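Local coordinates for protein NADH kinase POS5, mitochondrial (Saccharomyces cerevisiae, PDB 3AFO) that phosphorylates NADH, and about half as readily NAD(+), at the expense of ATP in yeast mitochondria, supplying the cellular reductant NADPH, at residues A[141-146]-A[154-159]; A[197-202]-A[236-241]; A[230-235]-A[259-264]. All coordinates share one frame; numbering follows the deposited sequence. Where two conformers were deposited one is given.

In the fold
The chain meets the three contacts in the order 1, 2, 3, although the segments of contacts 2 and 3 alternate. Contact 1 (141-146 with 154-159) forms one edge, within this chain, of the five-stranded parallel sheet of the N-terminal domain. Contacts 2 and 3 belong to the C-terminal domain, where neighbouring strands 201-205 and 231-235 of an antiparallel sheet join them; their centres are about 10 Å apart. Contact 1 is about 19 Å from contact 2 and 28 Å from contact 3, centre to centre. Contact 2 forms part of the dinucleotide pocket, while contact 3 continues the same sheet to the subunit interface, where D230 comes near the dinucleotide of the second subunit.

Contact 1 (A[141-146]-A[154-159]); sequences PVLAFA and SPFDFK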
loop_
_atom_site.group_PDB
_atom_site.type_symbol
_atom_site.label_atom_id
_atom_site.label_comp_id
_atom_site.label_asym_id
_atom_site.label_seq_id
_atom_site.Cartn_x
_atom_site.Cartn_y
_atom_site.Cartn_z
ATOM N N PRO A 141 -8.766 -0.791 36.682
ATOM C CA PRO A 141 -9.702 -1.007 35.580
ATOM C C PRO A 141 -10.198 0.324 35.020
ATOM O O PRO A 141 -10.316 1.306 35.768
ATOM C CB PRO A 141 -10.855 -1.756 36.244
ATOM C CG PRO A 141 -10.257 -2.382 37.457
ATOM C CD PRO A 141 -9.172 -1.503 37.908
ATOM N N VAL A 142 -10.473 0.354 33.717
ATOM C CA VAL A 142 -10.835 1.596 33.021
ATOM C C VAL A 142 -12.247 1.518 32.449
ATOM O O VAL A 142 -12.562 0.631 31.648
ATOM C CB VAL A 142 -9.833 1.925 31.878
ATOM C CG1 VAL A 142 -10.187 3.262 31.205
ATOM C CG2 VAL A 142 -8.401 1.961 32.407
ATOM N N LEU A 143 -13.093 2.451 32.874
ATOM C CA LEU A 143 -14.473 2.539 32.409
ATOM C C LEU A 143 -14.590 3.789 31.559
ATOM O O LEU A 143 -14.449 4.902 32.061
ATOM C CB LEU A 143 -15.462 2.617 33.592
ATOM C CG LEU A 143 -16.955 2.711 33.227
ATOM C CD1 LEU A 143 -17.372 1.616 32.258
ATOM C CD2 LEU A 143 -17.881 2.730 34.470
ATOM N N ALA A 144 -14.844 3.587 30.266
ATOM C CA ALA A 144 -14.687 4.656 29.300
ATOM C C ALA A 144 -16.019 5.021 28.637
ATOM O O ALA A 144 -16.658 4.181 27.995
ATOM C CB ALA A 144 -13.634 4.264 28.256
ATOM N N PHE A 145 -16.433 6.273 28.815
ATOM C CA PHE A 145 -17.663 6.779 28.198
ATOM C C PHE A 145 -17.358 7.800 27.119
ATOM O O PHE A 145 -16.619 8.753 27.350
ATOM C CB PHE A 145 -18.571 7.442 29.239
ATOM C CG PHE A 145 -19.128 6.490 30.260
ATOM C CD1 PHE A 145 -20.172 5.636 29.937
ATOM C CD2 PHE A 145 -18.629 6.482 31.563
ATOM C CE1 PHE A 145 -20.704 4.762 30.893
ATOM C CE2 PHE A 145 -19.154 5.624 32.518
ATOM C CZ PHE A 145 -20.189 4.758 32.184
ATOM N N ALA A 146 -17.959 7.607 25.951
ATOM C CA ALA A 146 -17.748 8.484 24.798
ATOM C C ALA A 146 -18.639 9.720 24.838
ATOM O O ALA A 146 -19.874 9.617 24.818
ATOM C CB ALA A 146 -17.985 7.713 23.520
ATOM N N SER A 154 -13.453 4.179 23.531
ATOM C CA SER A 154 -14.532 4.205 24.531
ATOM C C SER A 154 -15.742 3.393 24.072
ATOM O O SER A 154 -16.413 3.783 23.113
ATOM C CB SER A 154 -14.958 5.645 24.832
ATOM O OG SER A 154 -13.849 6.462 25.173
ATOM N N PRO A 155 -16.039 2.266 24.750
ATOM C CA PRO A 155 -17.116 1.416 24.245
ATOM C C PRO A 155 -18.544 1.852 24.628
ATOM O O PRO A 155 -19.498 1.319 24.065
ATOM C CB PRO A 155 -16.817 0.043 24.883
ATOM C CG PRO A 155 -15.504 0.197 25.613
ATOM C CD PRO A 155 -15.394 1.652 25.922
ATOM N N PHE A 156 -18.687 2.780 25.575
ATOM C CA PHE A 156 -20.007 3.142 26.106
ATOM C C PHE A 156 -20.415 4.566 25.808
ATOM O O PHE A 156 -19.622 5.501 25.936
ATOM C CB PHE A 156 -20.062 2.941 27.632
ATOM C CG PHE A 156 -19.726 1.549 28.068
ATOM C CD1 PHE A 156 -20.658 0.533 27.942
ATOM C CD2 PHE A 156 -18.462 1.250 28.572
ATOM C CE1 PHE A 156 -20.342 -0.772 28.318
ATOM C CE2 PHE A 156 -18.139 -0.044 28.945
ATOM C CZ PHE A 156 -19.085 -1.052 28.826
ATOM N N ASP A 157 -21.678 4.716 25.434
ATOM C CA ASP A 157 -22.338 6.009 25.378
ATOM C C ASP A 157 -22.554 6.447 26.820
ATOM O O ASP A 157 -22.982 5.647 27.636
ATOM C CB ASP A 157 -23.700 5.830 24.698
ATOM C CG ASP A 157 -24.335 7.146 24.282
ATOM O OD1 ASP A 157 -24.262 8.148 25.039
ATOM O OD2 ASP A 157 -24.937 7.169 23.186
ATOM N N PHE A 158 -22.285 7.713 27.127
ATOM C CA PHE A 158 -22.508 8.226 28.490
ATOM C C PHE A 158 -23.952 8.065 28.989
ATOM O O PHE A 158 -24.177 7.976 30.199
ATOM C CB PHE A 158 -22.040 9.680 28.655
ATOM C CG PHE A 158 -22.327 10.253 30.036
ATOM C CD1 PHE A 158 -21.564 9.867 31.136
ATOM C CD2 PHE A 158 -23.386 11.145 30.233
ATOM C CE1 PHE A 158 -21.835 10.376 32.420
ATOM C CE2 PHE A 158 -23.671 11.652 31.508
ATOM C CZ PHE A 158 -22.889 11.262 32.606
ATOM N N LYS A 159 -24.902 8.045 28.051
ATOM C CA LYS A 159 -26.318 7.806 28.343
ATOM C C LYS A 159 -26.533 6.532 29.146
ATOM O O LYS A 159 -27.452 6.458 29.966
ATOM C CB LYS A 159 -27.134 7.716 27.047
ATOM C CG LYS A 159 -27.843 9.000 26.637
ATOM C CD LYS A 159 -26.910 9.986 25.956
ATOM C CE LYS A 159 -27.701 10.976 25.113
ATOM N NZ LYS A 159 -26.831 12.039 24.515
HETATM O O HOH W 1 -13.587 8.028 27.487
#
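F145 and F156 are bridge partners of two parallel strands, 142-146 and 156-157, with CA atoms 4.8 Å apart, and A146 pairs with D157 one step on. The firm bond runs from A146 N to F156 O, 2.7 Å and nearly straight (172° at the hydrogen); F145 CA-H makes a bent CA-H...O contact with this oxygen. The bond from F156 N to A144 O is weak at 3.5 Å. F158 N is buried without a partner. Both phenylalanines leave the same face of the sheet. Each has CG anti to its carbonyl carbon (chi1 near -60°), which swings the ring to the backbone N side and lets F145 CD1 settle 3.5 Å from F156 CB. L143 CD1 touches F156 CE2 at 3.8 Å, the two side chains crossing at about a right angle, while A144 O lies at the edge of the F156 ring, in its plane. F158 turns its own edge to the face of F145, a T-shaped pair with centroids 5.9 Å apart and planes at 85°. S154 CB packs against A146 CB, and a water links S154 OG to F145 O. D157 OD1 accepts from K159 N in an Asx turn, met from above the carboxylate plane. The seven residues between the segments hold neither helix nor strand, so loop alone connects these neighbouring strands at the end of the N-terminal domain's parallel sheet. Helix 161-169 packs on L143, F145 and F156 through V164 and H161, and helix 124-132 meets A144 and S154 through I127.

Contact 2 (A[197-202]-A[236-241]); sequences HAMNDI and TPTGST. With NAI (1,4-dihydronicotinamide adenine dinucleotide), chain C.
T236 sets OG1 between its backbone N and carbonyl carbon (chi1 58°), which carries the hydroxyl to M199 O while CG2 stays beside the backbone N. D201 adopts a similar first torsion (46°), bringing its carboxylate to the nicotinamide ribose of the bound NADH. The loop 236-241 opens with an ST motif, T236 OG1 accepting from G239 N at 2.9 Å, and lines the nucleotide pocket of this NAD kinase fold. The same hydroxyl donates to M199 O over 2.6 Å, tilted 30° from the carbonyl plane, and T236 N binds N200 O; one threonine thus grips two successive carbonyls. G239 CA-H also points at N200 O, with which any side chain would collide. T238 lays CB and CG2 against M199 O, while its OG1 bonds to R178. D304 takes the backbone N of M199, N200 and D201, fixing the turn between strands 194-198 and 201-205. Ribose O2D lies very close to D201 OD2, at a doubtful 2.5 Å, and a water joins D201 OD2 to G239 O. Two polar atoms of the adenine are bound: N6A donates to T238 O at 3.0 Å, and T241 OG1 donates to N1A at 2.7 Å.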
loop_
_atom_site.group_PDB
_atom_site.type_symbol
_atom_site.label_atom_id
_atom_site.label_comp_id
_atom_site.label_asym_id
_atom_site.label_seq_id
_atom_site.Cartn_x
_atom_site.Cartn_y
_atom_site.Cartn_z
ATOM N N HIS A 197 5.507 5.163 29.519
ATOM C CA HIS A 197 4.653 4.026 29.242
ATOM C C HIS A 197 3.603 4.374 28.194
ATOM O O HIS A 197 3.030 5.463 28.222
ATOM C CB HIS A 197 4.007 3.536 30.532
ATOM C CG HIS A 197 5.005 3.097 31.560
ATOM N ND1 HIS A 197 5.736 3.990 32.315
ATOM C CD2 HIS A 197 5.411 1.863 31.937
ATOM C CE1 HIS A 197 6.547 3.323 33.118
ATOM N NE2 HIS A 197 6.367 2.032 32.910
ATOM N N ALA A 198 3.374 3.443 27.270
ATOM C CA ALA A 198 2.514 3.688 26.111
ATOM C C ALA A 198 1.397 2.673 25.995
ATOM O O ALA A 198 1.630 1.465 26.043
ATOM C CB ALA A 198 3.339 3.714 24.816
ATOM N N MET A 199 0.181 3.177 25.805
ATOM C CA MET A 199 -0.970 2.331 25.526
ATOM C C MET A 199 -1.177 2.171 24.009
ATOM O O MET A 199 -1.588 1.105 23.540
ATOM C CB MET A 199 -2.202 2.963 26.174
ATOM C CG MET A 199 -3.504 2.350 25.834
ATOM S SD MET A 199 -4.770 3.039 26.920
ATOM C CE MET A 199 -6.122 2.003 26.412
ATOM N N ASN A 200 -0.903 3.247 23.277
ATOM C CA ASN A 200 -1.038 3.305 21.822
ATOM C C ASN A 200 0.294 3.075 21.138
ATOM O O ASN A 200 0.498 2.072 20.431
ATOM C CB ASN A 200 -1.526 4.693 21.403
ATOM C CG ASN A 200 -2.964 4.725 20.945
ATOM O OD1 ASN A 200 -3.411 5.757 20.432
ATOM N ND2 ASN A 200 -3.697 3.629 21.110
ATOM N N ASP A 201 1.192 4.033 21.320
ATOM C CA ASP A 201 2.407 4.051 20.542
ATOM C C ASP A 201 3.520 4.921 21.072
ATOM O O ASP A 201 3.320 5.786 21.935
ATOM C CB ASP A 201 2.092 4.454 19.090
ATOM C CG ASP A 201 1.162 5.656 18.991
ATOM O OD1 ASP A 201 1.225 6.578 19.846
ATOM O OD2 ASP A 201 0.367 5.679 18.024
ATOM N N ILE A 202 4.702 4.673 20.519
ATOM C CA ILE A 202 5.870 5.499 20.699
ATOM C C ILE A 202 6.322 5.862 19.296
ATOM O O ILE A 202 6.497 4.969 18.445
ATOM C CB ILE A 202 6.978 4.722 21.432
ATOM C CG1 ILE A 202 6.492 4.367 22.846
ATOM C CG2 ILE A 202 8.301 5.545 21.463
ATOM C CD1 ILE A 202 6.915 2.984 23.338
ATOM N N THR A 236 1.392 -0.733 20.058
ATOM C CA THR A 236 0.715 -1.907 20.576
ATOM C C THR A 236 -0.352 -2.277 19.552
ATOM O O THR A 236 -0.665 -1.474 18.671
ATOM C CB THR A 236 -0.025 -1.582 21.881
ATOM O OG1 THR A 236 -0.961 -0.530 21.622
ATOM C CG2 THR A 236 0.952 -1.142 22.980
ATOM N N PRO A 237 -0.945 -3.478 19.690
ATOM C CA PRO A 237 -2.123 -3.848 18.904
ATOM C C PRO A 237 -3.256 -2.831 19.073
ATOM O O PRO A 237 -3.926 -2.491 18.093
ATOM C CB PRO A 237 -2.513 -5.200 19.500
ATOM C CG PRO A 237 -1.141 -5.790 19.879
ATOM C CD PRO A 237 -0.467 -4.605 20.520
ATOM N N THR A 238 -3.448 -2.332 20.294
ATOM C CA THR A 238 -4.393 -1.227 20.522
ATOM C C THR A 238 -4.059 -0.029 19.611
ATOM O O THR A 238 -4.946 0.556 18.983
ATOM C CB THR A 238 -4.407 -0.801 22.021
ATOM O OG1 THR A 238 -4.978 -1.866 22.791
ATOM C CG2 THR A 238 -5.234 0.469 22.233
ATOM N N GLY A 239 -2.774 0.296 19.504
ATOM C CA GLY A 239 -2.328 1.412 18.661
ATOM C C GLY A 239 -2.285 1.134 17.164
ATOM O O GLY A 239 -1.999 2.043 16.381
ATOM N N SER A 240 -2.555 -0.111 16.763
ATOM C CA SER A 240 -2.565 -0.470 15.328
ATOM C C SER A 240 -3.647 0.289 14.551
ATOM O O SER A 240 -3.512 0.532 13.354
ATOM C CB SER A 240 -2.721 -1.987 15.116
ATOM O OG SER A 240 -4.048 -2.418 15.391
ATOM N N THR A 241 -4.707 0.683 15.241
ATOM C CA THR A 241 -5.762 1.462 14.603
ATOM C C THR A 241 -5.529 2.973 14.715
ATOM O O THR A 241 -6.357 3.768 14.267
ATOM C CB THR A 241 -7.154 1.063 15.148
ATOM O OG1 THR A 241 -7.139 1.096 16.585
ATOM C CG2 THR A 241 -7.507 -0.347 14.690
HETATM P PA NAI C . -5.475 13.357 18.627
HETATM O O1A NAI C . -6.890 13.791 18.873
HETATM O O2A NAI C . -4.525 14.476 17.936
HETATM O O5B NAI C . -5.386 12.149 17.638
HETATM C C5B NAI C . -6.244 11.135 17.848
HETATM C C4B NAI C . -6.962 10.835 16.583
HETATM O O4B NAI C . -6.622 9.428 16.454
HETATM C C3B NAI C . -8.400 10.923 17.081
HETATM O O3B NAI C . -9.290 10.926 15.963
HETATM C C2B NAI C . -8.510 9.619 17.874
HETATM O O2B NAI C . -9.852 9.155 17.952
HETATM C C1B NAI C . -7.714 8.652 16.999
HETATM N N9A NAI C . -7.145 7.536 17.806
HETATM C C8A NAI C . -6.318 7.627 18.853
HETATM N N7A NAI C . -6.042 6.392 19.303
HETATM C C5A NAI C . -6.677 5.515 18.523
HETATM C C6A NAI C . -6.770 4.123 18.484
HETATM N N6A NAI C . -6.121 3.330 19.362
HETATM N N1A NAI C . -7.541 3.566 17.529
HETATM C C2A NAI C . -8.198 4.297 16.641
HETATM N N3A NAI C . -8.128 5.621 16.651
HETATM C C4A NAI C . -7.384 6.251 17.577
HETATM O O3 NAI C . -4.661 12.952 20.016
HETATM P PN NAI C . -5.219 11.881 21.077
HETATM O O1N NAI C . -6.693 11.687 20.885
HETATM O O2N NAI C . -4.607 12.289 22.359
HETATM O O5D NAI C . -4.551 10.452 20.647
HETATM C C5D NAI C . -3.145 10.322 20.522
HETATM C C4D NAI C . -2.823 9.461 19.311
HETATM O O4D NAI C . -2.924 10.320 18.152
HETATM C C3D NAI C . -1.371 9.015 19.257
HETATM O O3D NAI C . -1.161 7.850 20.068
HETATM C C2D NAI C . -1.211 8.697 17.753
HETATM O O2D NAI C . -1.412 7.293 17.530
HETATM C C1D NAI C . -2.383 9.497 17.111
HETATM N N1N NAI C . -1.819 10.336 16.041
HETATM C C2N NAI C . -2.220 10.059 14.738
HETATM C C3N NAI C . -1.720 10.784 13.670
HETATM C C7N NAI C . -2.222 10.433 12.246
HETATM O O7N NAI C . -1.857 11.054 11.250
HETATM N N7N NAI C . -3.074 9.430 12.187
HETATM C C4N NAI C . -0.800 11.811 13.915
HETATM C C5N NAI C . -0.378 12.105 15.228
HETATM C C6N NAI C . -0.875 11.368 16.305
HETATM O O HOH W 2 0.149 3.800 16.195
#

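Contact 3 (A[230-235]-A[259-264]); sequences DGVALA and ILMTPI. With NAI (1,4-dihydronicotinamide adenine dinucleotide), chain F.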
loop_
_atom_site.group_PDB
_atom_site.type_symbol
_atom_site.label_atom_id
_atom_site.label_comp_id
_atom_site.label_asym_id
_atom_site.label_seq_id
_atom_site.Cartn_x
_atom_site.Cartn_y
_atom_site.Cartn_z
ATOM N N ASP A 230 10.022 10.632 7.373
ATOM C CA ASP A 230 9.375 11.489 8.369
ATOM C C ASP A 230 9.624 10.960 9.783
ATOM O O ASP A 230 9.797 11.743 10.729
ATOM C CB ASP A 230 7.862 11.602 8.117
ATOM C CG ASP A 230 7.526 12.571 7.011
ATOM O OD1 ASP A 230 8.448 13.223 6.471
ATOM O OD2 ASP A 230 6.335 12.677 6.674
ATOM N N GLY A 231 9.606 9.629 9.932
ATOM C CA GLY A 231 9.819 9.001 11.232
ATOM C C GLY A 231 9.425 7.536 11.260
ATOM O O GLY A 231 9.386 6.874 10.224
ATOM N N VAL A 232 9.114 7.036 12.448
ATOM C CA VAL A 232 8.741 5.636 12.622
ATOM C C VAL A 232 7.862 5.539 13.864
ATOM O O VAL A 232 8.034 6.325 14.810
ATOM C CB VAL A 232 10.004 4.741 12.771
ATOM C CG1 VAL A 232 10.730 5.034 14.081
ATOM C CG2 VAL A 232 9.657 3.237 12.661
ATOM N N ALA A 233 6.945 4.580 13.864
ATOM C CA ALA A 233 6.042 4.358 14.988
ATOM C C ALA A 233 6.201 2.931 15.482
ATOM O O ALA A 233 6.276 2.002 14.674
ATOM C CB ALA A 233 4.587 4.609 14.565
ATOM N N LEU A 234 6.270 2.779 16.808
ATOM C CA LEU A 234 6.194 1.492 17.476
ATOM C C LEU A 234 4.865 1.462 18.216
ATOM O O LEU A 234 4.604 2.342 19.045
ATOM C CB LEU A 234 7.351 1.336 18.466
ATOM C CG LEU A 234 8.721 1.509 17.785
ATOM C CD1 LEU A 234 9.843 1.694 18.761
ATOM C CD2 LEU A 234 9.024 0.353 16.833
ATOM N N ALA A 235 4.019 0.471 17.919
ATOM C CA ALA A 235 2.645 0.487 18.415
ATOM C C ALA A 235 2.266 -0.824 19.067
ATOM O O ALA A 235 2.771 -1.891 18.697
ATOM C CB ALA A 235 1.657 0.822 17.289
ATOM N N ILE A 259 4.416 -6.382 18.745
ATOM C CA ILE A 259 4.747 -4.977 18.662
ATOM C C ILE A 259 4.769 -4.643 17.184
ATOM O O ILE A 259 5.416 -5.349 16.401
ATOM C CB ILE A 259 6.150 -4.672 19.256
ATOM C CG1 ILE A 259 6.227 -5.131 20.719
ATOM C CG2 ILE A 259 6.492 -3.166 19.087
ATOM C CD1 ILE A 259 7.635 -5.036 21.352
ATOM N N LEU A 260 4.079 -3.574 16.801
ATOM C CA LEU A 260 4.118 -3.107 15.413
ATOM C C LEU A 260 5.278 -2.157 15.218
ATOM O O LEU A 260 5.517 -1.290 16.059
ATOM C CB LEU A 260 2.814 -2.384 15.025
ATOM C CG LEU A 260 1.561 -3.245 14.788
ATOM C CD1 LEU A 260 0.890 -3.680 16.103
ATOM C CD2 LEU A 260 0.558 -2.501 13.917
ATOM N N MET A 261 5.991 -2.319 14.110
ATOM C CA MET A 261 6.970 -1.334 13.662
ATOM C C MET A 261 6.527 -0.813 12.303
ATOM O O MET A 261 6.572 -1.544 11.312
ATOM C CB MET A 261 8.374 -1.944 13.571
ATOM C CG MET A 261 9.441 -0.957 13.087
ATOM S SD MET A 261 11.072 -1.716 13.074
ATOM C CE MET A 261 11.402 -1.846 14.841
ATOM N N THR A 262 6.097 0.447 12.253
ATOM C CA THR A 262 5.500 0.991 11.024
ATOM C C THR A 262 6.216 2.267 10.607
ATOM O O THR A 262 6.272 3.209 11.394
ATOM C CB THR A 262 3.985 1.301 11.225
ATOM O OG1 THR A 262 3.309 0.132 11.707
ATOM C CG2 THR A 262 3.318 1.794 9.917
ATOM N N PRO A 263 6.753 2.307 9.367
ATOM C CA PRO A 263 7.472 3.509 8.938
ATOM C C PRO A 263 6.508 4.656 8.657
ATOM O O PRO A 263 5.353 4.431 8.287
ATOM C CB PRO A 263 8.167 3.067 7.649
ATOM C CG PRO A 263 7.244 2.015 7.068
ATOM C CD PRO A 263 6.677 1.291 8.297
ATOM N N ILE A 264 6.969 5.878 8.890
ATOM C CA ILE A 264 6.173 7.056 8.578
ATOM C C ILE A 264 6.816 7.786 7.403
ATOM O O ILE A 264 7.864 8.411 7.560
ATOM C CB ILE A 264 6.016 8.025 9.802
ATOM C CG1 ILE A 264 5.507 7.257 11.026
ATOM C CG2 ILE A 264 5.067 9.188 9.443
ATOM C CD1 ILE A 264 5.602 8.027 12.351
HETATM P PA NAI F . 16.204 17.156 1.064
HETATM O O1A NAI F . 17.677 16.940 0.992
HETATM O O2A NAI F . 15.648 17.455 2.541
HETATM O O5B NAI F . 15.350 15.893 0.782
HETATM C C5B NAI F . 15.205 15.470 -0.481
HETATM C C4B NAI F . 15.387 13.992 -0.512
HETATM O O4B NAI F . 14.451 13.701 -1.551
HETATM C C3B NAI F . 16.787 13.803 -1.086
HETATM O O3B NAI F . 17.150 12.426 -0.941
HETATM C C2B NAI F . 16.543 14.172 -2.547
HETATM O O2B NAI F . 17.515 13.602 -3.425
HETATM C C1B NAI F . 15.193 13.499 -2.779
HETATM N N9A NAI F . 14.408 14.126 -3.864
HETATM C C8A NAI F . 14.149 15.435 -4.016
HETATM N N7A NAI F . 13.427 15.610 -5.121
HETATM C C5A NAI F . 13.220 14.406 -5.666
HETATM C C6A NAI F . 12.538 13.959 -6.788
HETATM N N6A NAI F . 11.890 14.809 -7.607
HETATM N N1A NAI F . 12.534 12.640 -7.044
HETATM C C2A NAI F . 13.150 11.769 -6.255
HETATM N N3A NAI F . 13.804 12.156 -5.175
HETATM C C4A NAI F . 13.847 13.465 -4.859
HETATM O O3 NAI F . 15.672 18.471 0.206
HETATM P PN NAI F . 15.834 18.719 -1.368
HETATM O O1N NAI F . 16.903 17.849 -1.917
HETATM O O2N NAI F . 15.902 20.188 -1.517
HETATM O O5D NAI F . 14.408 18.200 -1.961
HETATM C C5D NAI F . 13.173 18.771 -1.472
HETATM C C4D NAI F . 12.095 17.680 -1.416
HETATM O O4D NAI F . 12.266 16.936 -0.202
HETATM C C3D NAI F . 10.673 18.218 -1.256
HETATM O O3D NAI F . 10.178 18.669 -2.522
HETATM C C2D NAI F . 9.927 16.952 -0.796
HETATM O O2D NAI F . 9.368 16.247 -1.926
HETATM C C1D NAI F . 11.064 16.102 -0.163
HETATM N N1N NAI F . 10.609 15.726 1.196
HETATM C C2N NAI F . 10.367 14.364 1.441
HETATM C C3N NAI F . 9.917 13.930 2.679
HETATM C C7N NAI F . 9.680 12.420 2.873
HETATM O O7N NAI F . 9.279 11.942 3.938
HETATM N N7N NAI F . 9.918 11.704 1.786
HETATM C C4N NAI F . 9.685 14.862 3.702
HETATM C C5N NAI F . 9.918 16.234 3.467
HETATM C C6N NAI F . 10.376 16.669 2.224
#
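I264 lies against the backbone of G231 and V232, its CD1 3.7 Å from V232 N and reaching A233 CB. Its chi1 (-52°) sets CG1 beside the backbone N and an extended chi2 carries CD1 along strand 231-235, while CG2 meets D230 CB at 3.9 Å. On the opposite face L234 and M261 lie side by side, with L234 CD2 3.8 Å from M261 CE; V232 CG2 adds to this layer. The strands run antiparallel, axes 4.7 Å apart at 166°. A233 with T262 and A235 with L260 form doubly hydrogen-bonded pairs; T262 N to A233 O is almost straight, 2.9 Å. At the start of segment 230-235, D230 and G231 face I264, a classic beta bulge: G231 N meets a lone pair of I264 O, whereas I264 N comes to G231 O from above the carbonyl plane. An alanine in place of I264 is likely to open a gap beneath G231 and V232 and leave D230 CB less backed. Strand 201-205 flanks 231-235; I282 and I284 of the nine-stranded sheet pack on the L234-M261 face, consistent with a beta sandwich. At the bulge, D230 OD1 forms a salt bridge with R206 and lies 3.0 Å from O7N of the second subunit's NADH, while OD2 bonds to Y243 of that subunit. An apolar, backbone-bonded sheet thus ends in a carboxylate that probably links the interface to the neighbour's dinucleotide site.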